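Leucine-rich repeat protein (Bacteroides thetaiotaomicron, PDB 4ECN) is of unknown function but is probably an extracellular protein that binds other proteins through its leucine-rich repeats. Local coordinates at residues A[313-318]-A[362-367]; A[329-334]-A[357-362]. All coordinates share one frame; numbering follows the deposited sequence.

In the fold
Both interactions lie at the start of the leucine-rich repeat region, near the 317-319 edge of a mixed ten-stranded sheet, with centres about 8 Å apart. Along the sequence, both segments of interaction 2 (329-334 with 357-362) fall between the outer ends of interaction 1 (313-318 with 362-367), and S362 belongs to both. Strand 317-319 pairs antiparallel with strand 325-329, and a probable hydrogen bond from S329 N to G316 O joins the two contacts. Strand 325-329 in turn runs parallel to 351-353. Helix 359-362 and the loop after it pack against the turn that leads into strand 317-319 and the loop that leaves strand 325-329, tying successive parts of the repeat region together.

Interaction 1 (A[313-318]-A[362-367]); sequences DQPGVD and SGRLFG. With NA (sodium ion), chain B.
R364 reaches across from 362-367 and lays its guanidinium over the P315-G316 peptide. Its CB already points toward the turn, and CG lies anti to the backbone N (chi1 -175°), which carries the chain straight out of its own loop. CD is the first atom to arrive, 4.0 Å from G316 CA. At chi3 the chain bends, setting NE 3.7 Å from G316 CA and turning the head so that one face looks onto the turn. CZ then sits over the peptide: P315 C and G316 N both lie 3.7 Å from the guanidinium plane, on the same face but offset toward its rim. NH2 finishes the path 3.6 Å from P315 CB. No hydrogen bond crosses the contact, so the evidence is for flat packing against the backbone, with 114 Å² buried; Y288 adds a cation-pi contact to the same arginine.

The receiving surface is a type II beta turn, Q314 to V317, in which G316 has phi 102°; a CB there would press on the preceding carbonyl O. The sodium ion is bound by the O atoms of the turn's two end residues, Q314 and V317. The turn leads into edge strand 317-319, which lies beside strand 325-329, whereas R364 stands in the loop between helix 359-362 and helix 377-384.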
ATOM      1  N   ASP A 313     -17.338 -14.876   1.890  1.00 48.92           N
ATOM      2  CA  ASP A 313     -16.439 -14.702   3.029  1.00 48.31           C
ATOM      3  C   ASP A 313     -14.989 -14.942   2.567  1.00 51.74           C
ATOM      4  O   ASP A 313     -14.482 -16.080   2.581  1.00 52.98           O
ATOM      5  CB  ASP A 313     -16.840 -15.652   4.166  1.00 50.46           C
ATOM      6  CG  ASP A 313     -16.165 -15.430   5.508  1.00 59.01           C
ATOM      7  OD1 ASP A 313     -14.983 -15.000   5.523  1.00 57.87           O
ATOM      8  OD2 ASP A 313     -16.769 -15.795   6.535  1.00 67.59           O
ATOM      9  N   GLN A 314     -14.333 -13.861   2.123  1.00 45.41           N
ATOM     10  CA  GLN A 314     -12.958 -13.929   1.644  1.00 43.37           C
ATOM     11  C   GLN A 314     -12.126 -12.764   2.153  1.00 47.68           C
ATOM     12  O   GLN A 314     -12.646 -11.640   2.241  1.00 47.23           O
ATOM     13  CB  GLN A 314     -12.907 -13.937   0.105  1.00 44.10           C
ATOM     14  CG  GLN A 314     -13.636 -15.072  -0.600  1.00 44.86           C
ATOM     15  CD  GLN A 314     -13.178 -16.470  -0.276  1.00 59.50           C
ATOM     16  OE1 GLN A 314     -12.087 -16.717   0.245  1.00 60.72           O
ATOM     17  NE2 GLN A 314     -14.021 -17.424  -0.597  1.00 43.38           N
ATOM     18  N   PRO A 315     -10.812 -12.985   2.441  1.00 44.47           N
ATOM     19  CA  PRO A 315      -9.958 -11.853   2.850  1.00 43.49           C
ATOM     20  C   PRO A 315      -9.812 -10.867   1.683  1.00 46.70           C
ATOM     21  O   PRO A 315      -9.434 -11.271   0.566  1.00 45.28           O
ATOM     22  CB  PRO A 315      -8.640 -12.521   3.242  1.00 44.95           C
ATOM     23  CG  PRO A 315      -8.629 -13.829   2.520  1.00 49.54           C
ATOM     24  CD  PRO A 315     -10.049 -14.255   2.392  1.00 45.77           C
ATOM     25  N   GLY A 316     -10.228  -9.619   1.926  1.00 43.17           N
ATOM     26  CA  GLY A 316     -10.242  -8.555   0.919  1.00 42.67           C
ATOM     27  C   GLY A 316     -11.617  -8.257   0.325  1.00 45.92           C
ATOM     28  O   GLY A 316     -11.810  -7.207  -0.311  1.00 47.37           O
ATOM     29  N   VAL A 317     -12.594  -9.179   0.532  1.00 38.82           N
ATOM     30  CA  VAL A 317     -13.961  -9.044   0.026  1.00 37.52           C
ATOM     31  C   VAL A 317     -14.847  -8.549   1.158  1.00 42.53           C
ATOM     32  O   VAL A 317     -14.842  -9.110   2.261  1.00 41.73           O
ATOM     33  CB  VAL A 317     -14.537 -10.346  -0.612  1.00 40.01           C
ATOM     34  CG1 VAL A 317     -15.982 -10.157  -1.047  1.00 39.54           C
ATOM     35  CG2 VAL A 317     -13.691 -10.821  -1.784  1.00 39.50           C
ATOM     36  N   ASP A 318     -15.618  -7.491   0.847  1.00 40.91           N
ATOM     37  CA  ASP A 318     -16.595  -6.824   1.703  1.00 41.74           C
ATOM     38  C   ASP A 318     -18.010  -7.033   1.061  1.00 46.73           C
ATOM     39  O   ASP A 318     -18.164  -6.951  -0.165  1.00 46.22           O
ATOM     40  CB  ASP A 318     -16.226  -5.331   1.915  1.00 43.99           C
ATOM     41  CG  ASP A 318     -14.803  -5.091   2.426  1.00 63.30           C
ATOM     42  OD1 ASP A 318     -14.583  -5.214   3.656  1.00 63.05           O
ATOM     43  OD2 ASP A 318     -13.899  -4.781   1.583  1.00 76.40           O
ATOM     44  N   SER A 362       2.154  -2.345   3.888  1.00 48.06           N
ATOM     45  CA  SER A 362       1.070  -2.829   4.745  1.00 47.92           C
ATOM     46  C   SER A 362      -0.022  -3.644   4.005  1.00 51.39           C
ATOM     47  O   SER A 362      -1.139  -3.749   4.522  1.00 51.26           O
ATOM     48  CB  SER A 362       0.407  -1.643   5.439  1.00 51.20           C
ATOM     49  OG  SER A 362       0.086  -0.593   4.540  1.00 58.59           O
ATOM     50  N   GLY A 363       0.330  -4.271   2.875  1.00 46.68           N
ATOM     51  CA  GLY A 363      -0.595  -5.072   2.070  1.00 46.21           C
ATOM     52  C   GLY A 363      -1.883  -4.362   1.683  1.00 50.43           C
ATOM     53  O   GLY A 363      -1.871  -3.318   1.013  1.00 50.99           O
ATOM     54  N   ARG A 364      -2.995  -4.907   2.180  1.00 45.99           N
ATOM     55  CA  ARG A 364      -4.391  -4.489   1.978  1.00 45.82           C
ATOM     56  C   ARG A 364      -4.720  -3.164   2.670  1.00 51.29           C
ATOM     57  O   ARG A 364      -5.671  -2.490   2.270  1.00 52.31           O
ATOM     58  CB  ARG A 364      -5.254  -5.601   2.582  1.00 44.64           C
ATOM     59  CG  ARG A 364      -6.745  -5.537   2.443  1.00 46.56           C
ATOM     60  CD  ARG A 364      -7.350  -6.777   3.070  1.00 45.48           C
ATOM     61  NE  ARG A 364      -6.895  -8.019   2.432  1.00 46.64           N
ATOM     62  CZ  ARG A 364      -6.441  -9.072   3.099  1.00 53.22           C
ATOM     63  NH1 ARG A 364      -6.385  -9.054   4.420  1.00 35.53           N
ATOM     64  NH2 ARG A 364      -6.039 -10.153   2.449  1.00 43.68           N
ATOM     65  N   LEU A 365      -3.978  -2.825   3.742  1.00 47.06           N
ATOM     66  CA  LEU A 365      -4.204  -1.628   4.547  1.00 46.48           C
ATOM     67  C   LEU A 365      -3.416  -0.402   4.091  1.00 52.81           C
ATOM     68  O   LEU A 365      -2.436  -0.504   3.342  1.00 53.26           O
ATOM     69  CB  LEU A 365      -3.814  -1.893   5.999  1.00 45.68           C
ATOM     70  CG  LEU A 365      -4.524  -3.000   6.722  1.00 49.21           C
ATOM     71  CD1 LEU A 365      -3.864  -3.262   8.074  1.00 47.93           C
ATOM     72  CD2 LEU A 365      -6.013  -2.702   6.848  1.00 51.68           C
ATOM     73  N   PHE A 366      -3.875   0.757   4.589  1.00 49.80           N
ATOM     74  CA  PHE A 366      -3.313   2.095   4.482  1.00 50.24           C
ATOM     75  C   PHE A 366      -3.014   2.509   5.887  1.00 58.09           C
ATOM     76  O   PHE A 366      -3.889   3.043   6.589  1.00 57.91           O
ATOM     77  CB  PHE A 366      -4.263   3.051   3.763  1.00 52.17           C
ATOM     78  CG  PHE A 366      -4.565   2.683   2.335  1.00 53.86           C
ATOM     79  CD1 PHE A 366      -5.622   1.839   2.029  1.00 56.48           C
ATOM     80  CD2 PHE A 366      -3.814   3.208   1.293  1.00 55.99           C
ATOM     81  CE1 PHE A 366      -5.906   1.509   0.707  1.00 57.81           C
ATOM     82  CE2 PHE A 366      -4.102   2.884  -0.028  1.00 58.68           C
ATOM     83  CZ  PHE A 366      -5.141   2.029  -0.313  1.00 56.81           C
ATOM     84  N   GLY A 367      -1.833   2.105   6.345  1.00 57.24           N
ATOM     85  CA  GLY A 367      -1.446   2.283   7.733  1.00 57.71           C
ATOM     86  C   GLY A 367      -2.175   1.238   8.548  1.00 62.52           C
ATOM     87  O   GLY A 367      -1.858   0.046   8.451  1.00 62.41           O
TER
HETATM   88 NA    NA B1001     -13.907 -10.455   4.329  1.00 59.98          NA

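Interaction 2 (A[329-334]-A[357-362])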
ATOM      1  N   SER A 329     -10.553  -6.257  -2.894  1.00 42.59           N
ATOM      2  CA  SER A 329      -9.148  -5.837  -2.909  1.00 42.74           C
ATOM      3  C   SER A 329      -8.240  -7.028  -3.192  1.00 47.27           C
ATOM      4  O   SER A 329      -8.197  -7.982  -2.413  1.00 47.46           O
ATOM      5  CB  SER A 329      -8.735  -5.153  -1.602  1.00 45.62           C
ATOM      6  OG  SER A 329      -7.376  -4.746  -1.667  1.00 52.01           O
ATOM      7  N   LEU A 330      -7.514  -6.972  -4.310  1.00 43.21           N
ATOM      8  CA  LEU A 330      -6.568  -8.029  -4.676  1.00 42.02           C
ATOM      9  C   LEU A 330      -5.159  -7.659  -4.201  1.00 45.01           C
ATOM     10  O   LEU A 330      -4.211  -8.402  -4.447  1.00 45.67           O
ATOM     11  CB  LEU A 330      -6.588  -8.285  -6.185  1.00 42.19           C
ATOM     12  CG  LEU A 330      -7.936  -8.638  -6.797  1.00 47.84           C
ATOM     13  CD1 LEU A 330      -7.787  -8.910  -8.261  1.00 48.44           C
ATOM     14  CD2 LEU A 330      -8.589  -9.854  -6.103  1.00 51.45           C
ATOM     15  N   ALA A 331      -5.032  -6.526  -3.496  1.00 40.08           N
ATOM     16  CA  ALA A 331      -3.773  -6.031  -2.960  1.00 39.11           C
ATOM     17  C   ALA A 331      -3.162  -7.032  -1.963  1.00 43.44           C
ATOM     18  O   ALA A 331      -3.877  -7.555  -1.101  1.00 42.41           O
ATOM     19  CB  ALA A 331      -3.994  -4.684  -2.284  1.00 39.15           C
ATOM     20  N   GLY A 332      -1.848  -7.271  -2.111  1.00 40.05           N
ATOM     21  CA  GLY A 332      -1.053  -8.140  -1.251  1.00 39.52           C
ATOM     22  C   GLY A 332      -0.920  -9.585  -1.682  1.00 46.42           C
ATOM     23  O   GLY A 332       0.037 -10.250  -1.283  1.00 48.21           O
ATOM     24  N   PHE A 333      -1.838 -10.082  -2.516  1.00 43.11           N
ATOM     25  CA  PHE A 333      -1.861 -11.489  -2.924  1.00 42.88           C
ATOM     26  C   PHE A 333      -0.872 -11.856  -4.009  1.00 50.43           C
ATOM     27  O   PHE A 333      -0.460 -13.020  -4.073  1.00 50.24           O
ATOM     28  CB  PHE A 333      -3.244 -11.863  -3.426  1.00 43.70           C
ATOM     29  CG  PHE A 333      -4.255 -11.918  -2.319  1.00 43.24           C
ATOM     30  CD1 PHE A 333      -4.223 -12.943  -1.381  1.00 44.50           C
ATOM     31  CD2 PHE A 333      -5.277 -10.990  -2.250  1.00 44.06           C
ATOM     32  CE1 PHE A 333      -5.171 -13.014  -0.375  1.00 44.83           C
ATOM     33  CE2 PHE A 333      -6.230 -11.064  -1.245  1.00 46.91           C
ATOM     34  CZ  PHE A 333      -6.170 -12.077  -0.313  1.00 44.85           C
ATOM     35  N   GLY A 334      -0.540 -10.900  -4.871  1.00 49.53           N
ATOM     36  CA  GLY A 334       0.367 -11.135  -5.989  1.00 49.56           C
ATOM     37  C   GLY A 334      -0.323 -11.870  -7.110  1.00 53.11           C
ATOM     38  O   GLY A 334       0.098 -12.966  -7.490  1.00 54.58           O
ATOM     39  N   HIS A 357      -0.082   1.913  -3.433  1.00 42.34           N
ATOM     40  CA  HIS A 357       1.230   2.504  -3.200  1.00 40.84           C
ATOM     41  C   HIS A 357       1.841   1.987  -1.881  1.00 43.67           C
ATOM     42  O   HIS A 357       3.059   2.009  -1.717  1.00 43.67           O
ATOM     43  CB  HIS A 357       1.130   4.041  -3.189  1.00 40.84           C
ATOM     44  CG  HIS A 357       0.167   4.574  -2.191  1.00 43.39           C
ATOM     45  ND1 HIS A 357      -1.163   4.737  -2.501  1.00 45.39           N
ATOM     46  CD2 HIS A 357       0.368   4.945  -0.906  1.00 44.26           C
ATOM     47  CE1 HIS A 357      -1.735   5.192  -1.394  1.00 44.32           C
ATOM     48  NE2 HIS A 357      -0.846   5.350  -0.416  1.00 44.00           N
ATOM     49  N   SER A 358       0.986   1.480  -0.979  1.00 40.26           N
ATOM     50  CA  SER A 358       1.271   0.984   0.370  1.00 39.86           C
ATOM     51  C   SER A 358       1.364  -0.576   0.434  1.00 44.72           C
ATOM     52  O   SER A 358       1.696  -1.117   1.488  1.00 43.56           O
ATOM     53  CB  SER A 358       0.165   1.472   1.308  1.00 43.09           C
ATOM     54  OG  SER A 358       0.542   1.436   2.676  1.00 62.06           O
ATOM     55  N   GLU A 359       1.085  -1.283  -0.684  1.00 42.36           N
ATOM     56  CA  GLU A 359       1.039  -2.745  -0.777  1.00 42.34           C
ATOM     57  C   GLU A 359       2.314  -3.418  -0.165  1.00 48.10           C
ATOM     58  O   GLU A 359       2.186  -4.314   0.680  1.00 47.76           O
ATOM     59  CB  GLU A 359       0.872  -3.148  -2.251  1.00 43.74           C
ATOM     60  CG  GLU A 359       0.031  -4.385  -2.544  1.00 47.87           C
ATOM     61  CD  GLU A 359      -0.233  -4.594  -4.029  1.00 61.83           C
ATOM     62  OE1 GLU A 359       0.044  -3.656  -4.816  1.00 45.03           O
ATOM     63  OE2 GLU A 359      -0.656  -5.710  -4.414  1.00 49.28           O
ATOM     64  N   THR A 360       3.522  -2.961  -0.536  1.00 45.21           N
ATOM     65  CA  THR A 360       4.772  -3.566  -0.023  1.00 44.91           C
ATOM     66  C   THR A 360       5.048  -3.221   1.451  1.00 49.79           C
ATOM     67  O   THR A 360       5.879  -3.870   2.104  1.00 50.68           O
ATOM     68  CB  THR A 360       5.948  -3.121  -0.861  1.00 48.97           C
ATOM     69  OG1 THR A 360       5.956  -1.692  -0.872  1.00 51.86           O
ATOM     70  CG2 THR A 360       5.884  -3.669  -2.280  1.00 44.94           C
ATOM     71  N   VAL A 361       4.351  -2.220   1.975  1.00 45.43           N
ATOM     72  CA  VAL A 361       4.513  -1.792   3.351  1.00 44.51           C
ATOM     73  C   VAL A 361       3.455  -2.460   4.227  1.00 49.54           C
ATOM     74  O   VAL A 361       3.822  -3.059   5.219  1.00 49.08           O
ATOM     75  CB  VAL A 361       4.438  -0.244   3.419  1.00 47.84           C
ATOM     76  CG1 VAL A 361       4.293   0.274   4.849  1.00 47.52           C
ATOM     77  CG2 VAL A 361       5.633   0.389   2.725  1.00 47.41           C
ATOM     78  N   SER A 362       2.154  -2.345   3.888  1.00 48.06           N
ATOM     79  CA  SER A 362       1.070  -2.829   4.745  1.00 47.92           C
ATOM     80  C   SER A 362      -0.022  -3.644   4.005  1.00 51.39           C
ATOM     81  O   SER A 362      -1.139  -3.749   4.522  1.00 51.26           O
ATOM     82  CB  SER A 362       0.407  -1.643   5.439  1.00 51.20           C
ATOM     83  OG  SER A 362       0.086  -0.593   4.540  1.00 58.59           O
TER
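The backbones of 329-334 and 357-362 come closest at G332 and E359, whose CA atoms are 5.8 Å apart, where the loop after strand 325-329 meets the short helix 359-362. G332 has a positive phi (92°), and its N-H is directed across the gap at the E359 carboxylate. The resulting hydrogen bond, G332 N to E359 OE2, is 3.0 Å long and nearly straight, with 172° at the hydrogen. OE2 receives it on the anti lone pair, the one facing away from OE1. Beyond CG the glutamate is extended (chi2 172°), which carries the carboxylate out from the helix to the loop backbone. The stem also packs: E359 CG lies 4.0 Å from A331 CB, and OE2 is 3.5 Å from A331 CA, so the acid lies alongside the A331-G332 link. L330 and F333 point away from the helix, L330 packing on L281, W286 and F354. On the helix side, S362 N and V361 N both donate to S358 O, and the S358 and S362 hydroxyls are hydrogen-bonded to each other at 2.8 Å between their OG atoms.

The second carboxylate oxygen faces other partners, OE1 being hydrogen-bonded to T434 OG1, T356 N and N457 ND2. An alanine in place of E359 would probably leave G332 N without this acceptor and open a gap beside A331, besides stripping those three groups of a shared mate. With both oxygens of a buried acid engaged by hydrogen-bonding groups, the pattern is consistent with an ionised carboxylate whose charge is spread over neutral dipoles. The contact therefore reads as a polar bridge, in which one side chain joins the 329-334 loop to later parts of the repeat region.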